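Local coordinates for transcriptional activator ToxR (Vibrio vulnificus, PDB 6UTC), which probably senses conditions in the periplasm, including bile salts, through its periplasmic domain, interacts with ToxS, and activates transcription from the membrane, at residues 14-22 with 29-40. Numbering follows the deposited sequence.
Sequences SKFRLLENV and TPLNHPPLQAWM. With SO4 (sulfate ion), chain B.
Arg17 lies alongside Thr29, the two side chains running in the same direction, and the Thr29 methyl CG2 sits 3.4 Å above the centre of the Arg17 guanidinium plane. CG of Arg17 stands between its backbone N and carbonyl carbon (chi1 57°), and the chain then runs straight to NE, along the loop that follows Thr29. The rim of the flat group is used for polar contacts. Arg17 NH2 gives a hydrogen bond to His33 O (2.9 Å), which it meets from above the carbonyl plane. Arg17 NE makes a weak bond to Leu31 O. Arg17 NH1 and NH2 both bond O2 of a sulfate ion that was probably picked up during crystallisation. Backbone N of Leu36 also reaches O2, and N of Gln37 binds sulfate O3 (3.0 Å). The positive guanidinium and these two backbone amides thus share one anion.

Thr29 and Pro30 end strand 25-30, which forms an antiparallel hairpin with strand 16-22 at one edge of the mixed sheet; the chain then loops round to helix 40-52. Arg17 and Thr29 form a hydrogen-bonded pair, with Arg17 N to Thr29 O at 2.8 Å. At Leu19 and Glu20, which both face Val27, the strand has a classic beta bulge. Leu19 CD1 packs against Leu36 CD1 (4.0 Å), while its CD2 approaches the sulfate. At the bulge, Met40 CE lies 3.6 Å from Glu20 OE1. That carboxylate oxygen also forms a salt bridge with Arg44 of helix 40-52.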
ATOM      1  N   SER A  14     -18.098   1.549   1.450  1.00 52.15           N
ATOM      2  CA  SER A  14     -16.945   0.656   1.440  1.00 48.55           C
ATOM      3  C   SER A  14     -16.539   0.274   0.017  1.00 39.82           C
ATOM      4  O   SER A  14     -15.952  -0.785  -0.208  1.00 44.76           O
ATOM      5  CB  SER A  14     -17.230  -0.602   2.266  1.00 57.02           C
ATOM      6  OG  SER A  14     -18.367  -1.290   1.776  1.00 58.67           O
ATOM      7  N   LYS A  15     -16.868   1.138  -0.942  1.00 37.84           N
ATOM      8  CA  LYS A  15     -16.444   0.955  -2.321  1.00 25.08           C
ATOM      9  C   LYS A  15     -15.125   1.676  -2.546  1.00 18.65           C
ATOM     10  O   LYS A  15     -14.893   2.756  -1.990  1.00 21.06           O
ATOM     11  CB  LYS A  15     -17.498   1.504  -3.279  1.00 28.12           C
ATOM     12  CG  LYS A  15     -18.821   0.752  -3.228  1.00 34.68           C
ATOM     13  CD  LYS A  15     -19.965   1.660  -3.636  1.00 42.89           C
ATOM     14  CE  LYS A  15     -21.287   1.174  -3.068  1.00 48.53           C
ATOM     15  NZ  LYS A  15     -22.210   2.317  -2.813  1.00 49.03           N
ATOM     16  N   PHE A  16     -14.257   1.062  -3.350  1.00 15.39           N
ATOM     17  CA  PHE A  16     -12.910   1.556  -3.594  1.00 14.38           C
ATOM     18  C   PHE A  16     -12.726   1.938  -5.053  1.00 16.22           C
ATOM     19  O   PHE A  16     -13.271   1.285  -5.954  1.00 17.08           O
ATOM     20  CB  PHE A  16     -11.886   0.473  -3.231  1.00 15.50           C
ATOM     21  CG  PHE A  16     -11.892   0.111  -1.780  1.00 17.41           C
ATOM     22  CD1 PHE A  16     -11.324   0.946  -0.838  1.00 16.21           C
ATOM     23  CD2 PHE A  16     -12.488  -1.061  -1.352  1.00 25.95           C
ATOM     24  CE1 PHE A  16     -11.339   0.618   0.502  1.00 18.63           C
ATOM     25  CE2 PHE A  16     -12.507  -1.392  -0.005  1.00 28.83           C
ATOM     26  CZ  PHE A  16     -11.934  -0.548   0.917  1.00 23.75           C
ATOM     27  N   ARG A  17     -11.945   2.989  -5.286  1.00 12.92           N
ATOM     28  CA  ARG A  17     -11.492   3.331  -6.622  1.00 13.64           C
ATOM     29  C   ARG A  17     -10.026   2.941  -6.758  1.00 13.84           C
ATOM     30  O   ARG A  17      -9.275   2.932  -5.772  1.00 13.98           O
ATOM     31  CB  ARG A  17     -11.684   4.822  -6.930  1.00 14.85           C
ATOM     32  CG  ARG A  17     -11.002   5.803  -5.976  1.00 14.23           C
ATOM     33  CD  ARG A  17     -11.396   7.250  -6.317  1.00 15.91           C
ATOM     34  NE  ARG A  17     -10.863   8.206  -5.339  1.00 18.75           N
ATOM     35  CZ  ARG A  17      -9.654   8.746  -5.423  1.00 16.88           C
ATOM     36  NH1 ARG A  17      -8.854   8.392  -6.417  1.00 17.51           N
ATOM     37  NH2 ARG A  17      -9.217   9.600  -4.502  1.00 16.11           N
ATOM     38  N   LEU A  18      -9.626   2.594  -7.984  1.00 14.34           N
ATOM     39  CA  LEU A  18      -8.277   2.105  -8.263  1.00 14.15           C
ATOM     40  C   LEU A  18      -7.351   3.266  -8.589  1.00 16.66           C
ATOM     41  O   LEU A  18      -7.448   3.857  -9.670  1.00 19.47           O
ATOM     42  CB  LEU A  18      -8.305   1.120  -9.427  1.00 18.80           C
ATOM     43  CG  LEU A  18      -6.971   0.489  -9.842  1.00 17.64           C
ATOM     44  CD1 LEU A  18      -6.411  -0.411  -8.778  1.00 20.18           C
ATOM     45  CD2 LEU A  18      -7.164  -0.279 -11.147  1.00 22.00           C
ATOM     46  N   LEU A  19      -6.433   3.572  -7.669  1.00 15.53           N
ATOM     47  CA  LEU A  19      -5.398   4.557  -7.957  1.00 17.08           C
ATOM     48  C   LEU A  19      -4.444   4.064  -9.028  1.00 18.42           C
ATOM     49  O   LEU A  19      -4.070   4.820  -9.933  1.00 21.86           O
ATOM     50  CB  LEU A  19      -4.621   4.875  -6.690  1.00 20.25           C
ATOM     51  CG  LEU A  19      -5.417   5.566  -5.603  1.00 19.60           C
ATOM     52  CD1 LEU A  19      -4.531   5.859  -4.406  1.00 21.69           C
ATOM     53  CD2 LEU A  19      -6.006   6.859  -6.137  1.00 25.26           C
ATOM     54  N   GLU A  20      -4.029   2.809  -8.941  1.00 17.74           N
ATOM     55  CA  GLU A  20      -3.067   2.268  -9.882  1.00 17.33           C
ATOM     56  C   GLU A  20      -2.934   0.786  -9.599  1.00 17.29           C
ATOM     57  O   GLU A  20      -3.019   0.365  -8.446  1.00 17.47           O
ATOM     58  CB  GLU A  20      -1.703   2.946  -9.694  1.00 21.04           C
ATOM     59  CG  GLU A  20      -0.661   2.565 -10.724  1.00 23.36           C
ATOM     60  CD  GLU A  20       0.516   3.510 -10.709  1.00 21.01           C
ATOM     61  OE1 GLU A  20       0.290   4.736 -10.762  1.00 22.65           O
ATOM     62  OE2 GLU A  20       1.659   3.014 -10.622  1.00 22.39           O
ATOM     63  N   ASN A  21      -2.735   0.003 -10.649  1.00 19.65           N
ATOM     64  CA  ASN A  21      -2.280  -1.366 -10.491  1.00 20.55           C
ATOM     65  C   ASN A  21      -0.757  -1.344 -10.552  1.00 19.76           C
ATOM     66  O   ASN A  21      -0.179  -0.959 -11.577  1.00 24.03           O
ATOM     67  CB  ASN A  21      -2.849  -2.254 -11.596  1.00 22.85           C
ATOM     68  CG  ASN A  21      -2.636  -3.712 -11.318  1.00 29.02           C
ATOM     69  OD1 ASN A  21      -1.501  -4.183 -11.264  1.00 27.91           O
ATOM     70  ND2 ASN A  21      -3.727  -4.446 -11.126  1.00 33.42           N
ATOM     71  N   VAL A  22      -0.112  -1.705  -9.450  1.00 17.60           N
ATOM     72  CA  VAL A  22       1.345  -1.676  -9.347  1.00 19.10           C
ATOM     73  C   VAL A  22       1.820  -3.125  -9.316  1.00 19.42           C
ATOM     74  O   VAL A  22       1.747  -3.786  -8.276  1.00 20.48           O
ATOM     75  CB  VAL A  22       1.813  -0.904  -8.110  1.00 17.28           C
ATOM     76  CG1 VAL A  22       3.331  -0.884  -8.055  1.00 21.01           C
ATOM     77  CG2 VAL A  22       1.274   0.515  -8.126  1.00 20.12           C
ATOM     78  N   THR A  29      -8.249   3.180  -2.952  1.00 12.35           N
ATOM     79  CA  THR A  29      -8.603   4.124  -1.902  1.00 12.92           C
ATOM     80  C   THR A  29     -10.120   4.225  -1.886  1.00 12.43           C
ATOM     81  O   THR A  29     -10.759   3.964  -2.910  1.00 13.23           O
ATOM     82  CB  THR A  29      -7.924   5.492  -2.122  1.00 14.31           C
ATOM     83  OG1 THR A  29      -8.039   6.298  -0.947  1.00 14.10           O
ATOM     84  CG2 THR A  29      -8.518   6.256  -3.283  1.00 12.70           C
ATOM     85  N   PRO A  30     -10.731   4.555  -0.749  1.00 13.47           N
ATOM     86  CA  PRO A  30     -12.188   4.713  -0.741  1.00 14.45           C
ATOM     87  C   PRO A  30     -12.637   5.700  -1.815  1.00 13.78           C
ATOM     88  O   PRO A  30     -11.938   6.663  -2.140  1.00 13.96           O
ATOM     89  CB  PRO A  30     -12.481   5.228   0.675  1.00 15.07           C
ATOM     90  CG  PRO A  30     -11.366   4.657   1.497  1.00 15.42           C
ATOM     91  CD  PRO A  30     -10.155   4.748   0.595  1.00 14.10           C
ATOM     92  N   LEU A  31     -13.828   5.439  -2.368  1.00 15.15           N
ATOM     93  CA  LEU A  31     -14.333   6.158  -3.540  1.00 14.71           C
ATOM     94  C   LEU A  31     -14.138   7.659  -3.429  1.00 13.68           C
ATOM     95  O   LEU A  31     -13.636   8.309  -4.353  1.00 14.99           O
ATOM     96  CB  LEU A  31     -15.821   5.861  -3.728  1.00 17.89           C
ATOM     97  CG  LEU A  31     -16.495   6.660  -4.844  1.00 19.36           C
ATOM     98  CD1 LEU A  31     -15.913   6.284  -6.200  1.00 20.73           C
ATOM     99  CD2 LEU A  31     -17.995   6.415  -4.819  1.00 20.91           C
ATOM    100  N   ASN A  32     -14.550   8.234  -2.307  1.00 14.13           N
ATOM    101  CA  ASN A  32     -14.518   9.675  -2.170  1.00 14.31           C
ATOM    102  C   ASN A  32     -13.362  10.179  -1.321  1.00 13.41           C
ATOM    103  O   ASN A  32     -13.358  11.352  -0.928  1.00 15.15           O
ATOM    104  CB  ASN A  32     -15.869  10.189  -1.681  1.00 18.20           C
ATOM    105  CG  ASN A  32     -16.934  10.067  -2.751  1.00 18.97           C
ATOM    106  OD1 ASN A  32     -16.746  10.547  -3.861  1.00 24.46           O
ATOM    107  ND2 ASN A  32     -18.010   9.382  -2.439  1.00 24.17           N
ATOM    108  N   HIS A  33     -12.372   9.334  -1.051  1.00 13.32           N
ATOM    109  CA  HIS A  33     -11.204   9.799  -0.332  1.00 13.32           C
ATOM    110  C   HIS A  33     -10.538  10.936  -1.109  1.00 13.26           C
ATOM    111  O   HIS A  33     -10.528  10.935  -2.338  1.00 13.71           O
ATOM    112  CB  HIS A  33     -10.229   8.637  -0.165  1.00 12.48           C
ATOM    113  CG  HIS A  33      -9.124   8.923   0.791  1.00 12.93           C
ATOM    114  ND1 HIS A  33      -8.000   9.645   0.445  1.00 12.36           N
ATOM    115  CD2 HIS A  33      -8.969   8.582   2.092  1.00 13.32           C
ATOM    116  CE1 HIS A  33      -7.210   9.754   1.499  1.00 12.50           C
ATOM    117  NE2 HIS A  33      -7.774   9.115   2.513  1.00 12.85           N
ATOM    118  N   PRO A  34      -9.948  11.903  -0.413  1.00 13.16           N
ATOM    119  CA  PRO A  34      -9.259  13.005  -1.096  1.00 13.45           C
ATOM    120  C   PRO A  34      -8.097  12.510  -1.941  1.00 15.17           C
ATOM    121  O   PRO A  34      -7.640  11.357  -1.803  1.00 15.30           O
ATOM    122  CB  PRO A  34      -8.756  13.872   0.074  1.00 15.67           C
ATOM    123  CG  PRO A  34      -9.676  13.558   1.215  1.00 18.95           C
ATOM    124  CD  PRO A  34     -10.007  12.102   1.045  1.00 14.61           C
ATOM    125  N   PRO A  35      -7.553  13.368  -2.804  1.00 17.17           N
ATOM    126  CA  PRO A  35      -6.526  12.924  -3.753  1.00 18.01           C
ATOM    127  C   PRO A  35      -5.255  12.435  -3.069  1.00 15.89           C
ATOM    128  O   PRO A  35      -4.832  12.956  -2.038  1.00 17.01           O
ATOM    129  CB  PRO A  35      -6.261  14.176  -4.600  1.00 19.49           C
ATOM    130  CG  PRO A  35      -7.487  15.032  -4.418  1.00 23.59           C
ATOM    131  CD  PRO A  35      -7.940  14.776  -3.031  1.00 19.91           C
ATOM    132  N   LEU A  36      -4.647  11.417  -3.677  1.00 16.43           N
ATOM    133  CA  LEU A  36      -3.412  10.831  -3.182  1.00 16.95           C
ATOM    134  C   LEU A  36      -2.314  10.764  -4.232  1.00 19.68           C
ATOM    135  O   LEU A  36      -1.245  10.220  -3.941  1.00 17.93           O
ATOM    136  CB  LEU A  36      -3.675   9.424  -2.628  1.00 17.83           C
ATOM    137  CG  LEU A  36      -4.473   9.387  -1.332  1.00 14.84           C
ATOM    138  CD1 LEU A  36      -4.841   7.951  -0.996  1.00 17.64           C
ATOM    139  CD2 LEU A  36      -3.682  10.027  -0.188  1.00 17.40           C
ATOM    140  N   GLN A  37      -2.531  11.325  -5.423  1.00 19.34           N
ATOM    141  CA  GLN A  37      -1.555  11.216  -6.509  1.00 24.66           C
ATOM    142  C   GLN A  37      -0.136  11.588  -6.071  1.00 22.34           C
ATOM    143  O   GLN A  37       0.840  10.951  -6.493  1.00 21.29           O
ATOM    144  CB  GLN A  37      -2.011  12.067  -7.704  1.00 28.80           C
ATOM    145  CG  GLN A  37      -1.036  12.093  -8.874  1.00 31.84           C
ATOM    146  CD  GLN A  37      -0.766  10.716  -9.448  1.00 39.39           C
ATOM    147  OE1 GLN A  37      -1.666   9.881  -9.543  1.00 43.65           O
ATOM    148  NE2 GLN A  37       0.485  10.470  -9.828  1.00 41.17           N
ATOM    149  N   ALA A  38       0.003  12.592  -5.207  1.00 20.44           N
ATOM    150  CA  ALA A  38       1.328  13.028  -4.776  1.00 22.78           C
ATOM    151  C   ALA A  38       2.101  11.937  -4.038  1.00 20.30           C
ATOM    152  O   ALA A  38       3.334  11.994  -3.973  1.00 21.91           O
ATOM    153  CB  ALA A  38       1.219  14.263  -3.882  1.00 24.03           C
ATOM    154  N   TRP A  39       1.412  10.963  -3.466  1.00 17.22           N
ATOM    155  CA  TRP A  39       2.071   9.884  -2.750  1.00 16.13           C
ATOM    156  C   TRP A  39       2.488   8.737  -3.650  1.00 15.60           C
ATOM    157  O   TRP A  39       3.133   7.806  -3.170  1.00 13.84           O
ATOM    158  CB  TRP A  39       1.135   9.334  -1.672  1.00 15.32           C
ATOM    159  CG  TRP A  39       0.960  10.248  -0.502  1.00 14.34           C
ATOM    160  CD1 TRP A  39       0.010  11.226  -0.346  1.00 13.99           C
ATOM    161  CD2 TRP A  39       1.745  10.258   0.691  1.00 13.47           C
ATOM    162  NE1 TRP A  39       0.171  11.846   0.871  1.00 15.39           N
ATOM    163  CE2 TRP A  39       1.218  11.259   1.534  1.00 15.12           C
ATOM    164  CE3 TRP A  39       2.838   9.511   1.136  1.00 14.82           C
ATOM    165  CZ2 TRP A  39       1.752  11.538   2.786  1.00 16.54           C
ATOM    166  CZ3 TRP A  39       3.374   9.788   2.387  1.00 16.57           C
ATOM    167  CH2 TRP A  39       2.822  10.791   3.199  1.00 17.03           C
ATOM    168  N   MET A  40       2.146   8.772  -4.935  1.00 15.07           N
ATOM    169  CA  MET A  40       2.361   7.584  -5.754  1.00 17.14           C
ATOM    170  C   MET A  40       3.810   7.120  -5.827  1.00 15.56           C
ATOM    171  O   MET A  40       4.025   5.904  -5.743  1.00 14.29           O
ATOM    172  CB  MET A  40       1.686   7.692  -7.129  1.00 18.96           C
ATOM    173  CG  MET A  40       0.159   7.521  -7.099  1.00 23.99           C
ATOM    174  SD  MET A  40      -0.468   6.000  -6.311  1.00 23.93           S
ATOM    175  CE  MET A  40       0.469   4.719  -7.140  1.00 26.50           C
TER
HETATM  176  S   SO4 B 301      -6.390  10.849  -6.886  1.00 21.94           S
HETATM  177  O1  SO4 B 301      -7.483  11.799  -7.082  1.00 28.16           O
HETATM  178  O2  SO4 B 301      -6.547  10.172  -5.603  1.00 20.42           O
HETATM  179  O3  SO4 B 301      -5.132  11.605  -6.854  1.00 24.37           O
HETATM  180  O4  SO4 B 301      -6.387   9.891  -7.984  1.00 26.44           O